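Local coordinates for protein HIRA (Homo sapiens, PDB 5YJE) that acts as a histone chaperone subunit, works with ASF1A in replication-independent chromatin assembly and is required for periodic repression of histone gene transcription during the cell cycle, at residues Y144-A147 against T153-V156; V268-T273 against A301-N306. All coordinates share one frame; numbering follows the deposited sequence.

Contact 1 of 2, residues Y144-A147 against T153-V156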
loop_
_atom_site.group_PDB
_atom_site.type_symbol
_atom_site.label_atom_id
_atom_site.label_comp_id
_atom_site.label_asym_id
_atom_site.label_seq_id
_atom_site.Cartn_x
_atom_site.Cartn_y
_atom_site.Cartn_z
ATOM N N TYR B 144 -12.602 11.328 8.199
ATOM C CA TYR B 144 -11.165 11.386 7.987
ATOM C C TYR B 144 -10.503 12.107 9.154
ATOM O O TYR B 144 -10.919 13.210 9.538
ATOM C CB TYR B 144 -10.839 12.074 6.659
ATOM C CG TYR B 144 -11.293 11.288 5.433
ATOM C CD1 TYR B 144 -10.575 10.184 4.979
ATOM C CD2 TYR B 144 -12.441 11.656 4.731
ATOM C CE1 TYR B 144 -10.996 9.462 3.837
ATOM C CE2 TYR B 144 -12.873 10.933 3.605
ATOM C CZ TYR B 144 -12.145 9.846 3.163
ATOM O OH TYR B 144 -12.573 9.157 2.045
ATOM N N VAL B 145 -9.487 11.470 9.725
ATOM C CA VAL B 145 -8.706 12.022 10.819
ATOM C C VAL B 145 -7.286 12.190 10.322
ATOM O O VAL B 145 -6.701 11.252 9.771
ATOM C CB VAL B 145 -8.744 11.123 12.074
ATOM C CG1 VAL B 145 -7.832 11.696 13.168
ATOM C CG2 VAL B 145 -10.178 11.001 12.587
ATOM N N MET B 146 -6.743 13.384 10.510
ATOM C CA MET B 146 -5.400 13.727 10.074
ATOM C C MET B 146 -4.579 14.130 11.293
ATOM O O MET B 146 -5.001 14.976 12.077
ATOM C CB MET B 146 -5.435 14.855 9.038
ATOM C CG MET B 146 -4.057 15.289 8.570
ATOM S SD MET B 146 -4.046 16.467 7.183
ATOM C CE MET B 146 -4.694 17.967 7.852
ATOM N N ALA B 147 -3.413 13.520 11.450
ATOM C CA ALA B 147 -2.482 13.872 12.507
ATOM C C ALA B 147 -1.176 14.370 11.891
ATOM O O ALA B 147 -0.583 13.687 11.042
ATOM C CB ALA B 147 -2.230 12.671 13.423
ATOM N N THR B 153 5.631 14.536 10.249
ATOM C CA THR B 153 4.935 13.551 9.437
ATOM C C THR B 153 3.433 13.803 9.490
ATOM O O THR B 153 2.902 14.390 10.438
ATOM C CB THR B 153 5.222 12.118 9.905
ATOM O OG1 THR B 153 4.741 11.962 11.241
ATOM C CG2 THR B 153 6.708 11.813 9.856
ATOM N N LEU B 154 2.751 13.323 8.463
ATOM C CA LEU B 154 1.335 13.575 8.268
ATOM C C LEU B 154 0.664 12.234 8.040
ATOM O O LEU B 154 1.166 11.413 7.259
ATOM C CB LEU B 154 1.122 14.510 7.057
ATOM C CG LEU B 154 -0.280 15.044 6.728
ATOM C CD1 LEU B 154 -0.137 16.274 5.833
ATOM C CD2 LEU B 154 -1.191 14.040 6.066
ATOM N N SER B 155 -0.454 12.003 8.716
ATOM C CA SER B 155 -1.207 10.767 8.541
ATOM C C SER B 155 -2.680 11.088 8.375
ATOM O O SER B 155 -3.196 12.058 8.942
ATOM C CB SER B 155 -1.048 9.805 9.716
ATOM O OG SER B 155 0.272 9.321 9.839
ATOM N N VAL B 156 -3.348 10.286 7.560
ATOM C CA VAL B 156 -4.785 10.414 7.367
ATOM C C VAL B 156 -5.375 9.019 7.422
ATOM O O VAL B 156 -4.880 8.094 6.768
ATOM C CB VAL B 156 -5.167 11.107 6.042
ATOM C CG1 VAL B 156 -6.688 11.249 5.931
ATOM C CG2 VAL B 156 -4.483 12.471 5.921
#
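V156 sits opposite M146, and A147 opposite S155, in the beta hairpin of strands 144-149 and 153-158. These are the inner strands of a four-stranded antiparallel sheet whose strands follow sequence order. This order is consistent with a propeller blade, as expected from the beta-propeller clan of the family. M146 and V156 form a non-hydrogen-bonded pair, CA to CA 4.3 Å, with both side chains on one face. M146 has CG anti to its own N (chi1 178°), which lays CG against V156 CG2 at 3.9 Å. M146 SD continues over L154 and meets its CD2 at 3.9 Å. The other branch of V156 serves the tyrosine: CG1 lies 4.1 Å from Y144 CD1, obliquely to the ring. Y144 and M146 also touch L187 of strand 184-187, which begins the next sheet. A147 and S155 form the hydrogen-bonded pair and point to the opposite face, where A147 packs on I135 and L138. A147 N donates to S155 O at 2.9 Å, and S155 N returns a bond to A147 O at 2.9 Å. Both are moderately bent, with angles at hydrogen near 150°. CA-H contacts add to this backbone ladder. V156 CA lies 3.2 Å from V145 O, and S155 O, already holding A147 N, also meets M146 CA at 3.0 Å.

Contact 2 of 2, residues V268-T273 against A301-N306; sequences VQQETT and ARYLVN
Q270 and T273 of helix 266-286 meet a single side chain, Y303 of helix 290-307. The two helices are consecutive, joined by a short link. This packing lies near the start of the first and the end of the second, away from that link. V268 serves another surface: it packs on V71 of a second subunit, another copy of the protein. The carbonyl O of Q269 accepts from T273 N within the helix, from T272 OG1 at 2.9 Å, and from T273 OG1 at 2.7 Å. Q270 meets the phenol oxygen with carbon: Y303 OH is 3.4 Å from Q270 CA and 3.7 Å from Q270 CG. Beyond CG the chain runs extended, and NE2 hydrogen-bonds E307 OE2, just after the second segment. The Q270 amide plane stands 79° from the tyrosine ring plane. T272 packs on L76 of the second subunit. T273 completes the contact. With chi1 at -64°, its OG1 turns back to Q269 O while CG2 is left to face Y303. OG1 is also bonded to D227 N. The methyl makes a CH-pi contact: T273 CG2 is 3.6 Å from the Y303 ring centroid, 23° off the normal, and displaced toward CZ, 3.4 Å away. Y303 also packs on L274, L277 and F228. With an alanine at Y303, the T273 methyl would probably lose the aromatic face it lies on, and a gap would be likely to open between the helices. The threonine hydroxyl and the glutamine NE2 have polar partners elsewhere. The contact across the helices is made by the T273 methyl over the ring and by Q270 carbons on the phenol oxygen, and rests mainly on shape and dispersion.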
loop_
_atom_site.group_PDB
_atom_site.type_symbol
_atom_site.label_atom_id
_atom_site.label_comp_id
_atom_site.label_asym_id
_atom_site.label_seq_id
_atom_site.Cartn_x
_atom_site.Cartn_y
_atom_site.Cartn_z
ATOM N N VAL B 268 2.193 31.059 -28.881
ATOM C CA VAL B 268 2.681 30.989 -27.516
ATOM C C VAL B 268 1.525 31.154 -26.533
ATOM O O VAL B 268 1.474 30.480 -25.499
ATOM C CB VAL B 268 3.780 32.045 -27.299
ATOM C CG1 VAL B 268 4.285 32.022 -25.883
ATOM C CG2 VAL B 268 4.946 31.834 -28.282
ATOM N N GLN B 269 0.568 32.028 -26.848
ATOM C CA GLN B 269 -0.580 32.184 -25.961
ATOM C C GLN B 269 -1.482 30.963 -26.029
ATOM O O GLN B 269 -2.088 30.582 -25.019
ATOM C CB GLN B 269 -1.369 33.461 -26.289
ATOM C CG GLN B 269 -2.495 33.819 -25.292
ATOM C CD GLN B 269 -2.854 35.304 -25.298
ATOM O OE1 GLN B 269 -2.679 36.001 -26.296
ATOM N NE2 GLN B 269 -3.371 35.786 -24.183
ATOM N N GLN B 270 -1.587 30.331 -27.199
ATOM C CA GLN B 270 -2.297 29.059 -27.238
ATOM C C GLN B 270 -1.602 28.010 -26.374
ATOM O O GLN B 270 -2.264 27.223 -25.694
ATOM C CB GLN B 270 -2.430 28.550 -28.661
ATOM C CG GLN B 270 -3.333 29.400 -29.559
ATOM C CD GLN B 270 -3.385 28.818 -30.964
ATOM O OE1 GLN B 270 -2.349 28.635 -31.597
ATOM N NE2 GLN B 270 -4.582 28.483 -31.434
ATOM N N GLU B 271 -0.274 27.965 -26.398
ATOM C CA GLU B 271 0.393 26.894 -25.671
ATOM C C GLU B 271 0.306 27.142 -24.174
ATOM O O GLU B 271 0.120 26.201 -23.395
ATOM C CB GLU B 271 1.842 26.733 -26.143
ATOM C CG GLU B 271 1.929 26.373 -27.642
ATOM C CD GLU B 271 3.111 25.483 -28.031
ATOM O OE1 GLU B 271 4.044 25.248 -27.220
ATOM O OE2 GLU B 271 3.096 25.002 -29.185
ATOM N N THR B 272 0.385 28.408 -23.754
ATOM C CA THR B 272 0.181 28.703 -22.343
ATOM C C THR B 272 -1.254 28.421 -21.930
ATOM O O THR B 272 -1.490 27.892 -20.841
ATOM C CB THR B 272 0.565 30.141 -22.017
ATOM O OG1 THR B 272 -0.309 31.030 -22.709
ATOM C CG2 THR B 272 2.005 30.422 -22.404
ATOM N N THR B 273 -2.216 28.717 -22.802
ATOM C CA THR B 273 -3.612 28.444 -22.480
ATOM C C THR B 273 -3.855 26.944 -22.333
ATOM O O THR B 273 -4.525 26.504 -21.388
ATOM C CB THR B 273 -4.527 29.052 -23.550
ATOM O OG1 THR B 273 -4.384 30.472 -23.527
ATOM C CG2 THR B 273 -5.991 28.719 -23.294
ATOM N N ALA B 301 -12.146 20.852 -23.176
ATOM C CA ALA B 301 -12.612 20.270 -24.424
ATOM C C ALA B 301 -13.143 21.346 -25.357
ATOM O O ALA B 301 -12.871 21.316 -26.564
ATOM C CB ALA B 301 -13.684 19.225 -24.141
ATOM N N ARG B 302 -13.901 22.308 -24.815
ATOM C CA ARG B 302 -14.354 23.429 -25.631
ATOM C C ARG B 302 -13.172 24.143 -26.279
ATOM O O ARG B 302 -13.221 24.493 -27.460
ATOM C CB ARG B 302 -15.182 24.394 -24.776
ATOM C CG ARG B 302 -15.628 25.676 -25.484
ATOM C CD ARG B 302 -16.943 26.225 -24.919
ATOM N NE ARG B 302 -17.042 26.090 -23.462
ATOM C CZ ARG B 302 -17.739 25.138 -22.832
ATOM N NH1 ARG B 302 -18.413 24.226 -23.529
ATOM N NH2 ARG B 302 -17.765 25.097 -21.503
ATOM N N TYR B 303 -12.089 24.340 -25.526
ATOM C CA TYR B 303 -10.912 24.987 -26.083
ATOM C C TYR B 303 -10.296 24.154 -27.194
ATOM O O TYR B 303 -9.978 24.681 -28.262
ATOM C CB TYR B 303 -9.874 25.253 -24.999
ATOM C CG TYR B 303 -8.749 26.123 -25.499
ATOM C CD1 TYR B 303 -8.964 27.474 -25.755
ATOM C CD2 TYR B 303 -7.475 25.605 -25.726
ATOM C CE1 TYR B 303 -7.943 28.285 -26.207
ATOM C CE2 TYR B 303 -6.439 26.418 -26.191
ATOM C CZ TYR B 303 -6.686 27.752 -26.428
ATOM O OH TYR B 303 -5.683 28.578 -26.873
ATOM N N LEU B 304 -10.084 22.856 -26.942
ATOM C CA LEU B 304 -9.512 21.988 -27.968
ATOM C C LEU B 304 -10.328 22.045 -29.249
ATOM O O LEU B 304 -9.768 22.030 -30.352
ATOM C CB LEU B 304 -9.425 20.541 -27.477
ATOM C CG LEU B 304 -8.613 20.158 -26.234
ATOM C CD1 LEU B 304 -8.718 18.665 -25.980
ATOM C CD2 LEU B 304 -7.172 20.574 -26.405
ATOM N N VAL B 305 -11.654 22.121 -29.125
ATOM C CA VAL B 305 -12.506 22.234 -30.304
ATOM C C VAL B 305 -12.310 23.589 -30.984
ATOM O O VAL B 305 -12.117 23.662 -32.205
ATOM C CB VAL B 305 -13.978 21.990 -29.923
ATOM C CG1 VAL B 305 -14.899 22.490 -31.016
ATOM C CG2 VAL B 305 -14.223 20.503 -29.660
ATOM N N ASN B 306 -12.339 24.677 -30.202
ATOM C CA ASN B 306 -12.273 26.024 -30.772
ATOM C C ASN B 306 -10.993 26.232 -31.577
ATOM O O ASN B 306 -11.034 26.733 -32.707
ATOM C CB ASN B 306 -12.378 27.078 -29.664
ATOM C CG ASN B 306 -13.780 27.188 -29.095
ATOM O OD1 ASN B 306 -14.733 26.673 -29.688
ATOM N ND2 ASN B 306 -13.920 27.860 -27.938
#

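This chain is the C-terminal part of HIRA. From its N terminus, two four-stranded antiparallel sheets come before contact 1. Contact 1 then closes the tight five-residue connection between 144-147 and 153-156, inside the third sheet. A short helix and a fourth sheet follow before the chain becomes mainly helical. Contact 2 closes a longer loop of 27 residues, nearly all of it helix, by bringing 301-306 back to 268-273. The two loops are in series and neither nest nor cross. The nearest atoms of contact 1 and contact 2 are about 28 Å apart. Contact 1 joins neighbouring strands of one sheet, and contact 2 joins two successive helices of the C-terminal helical part.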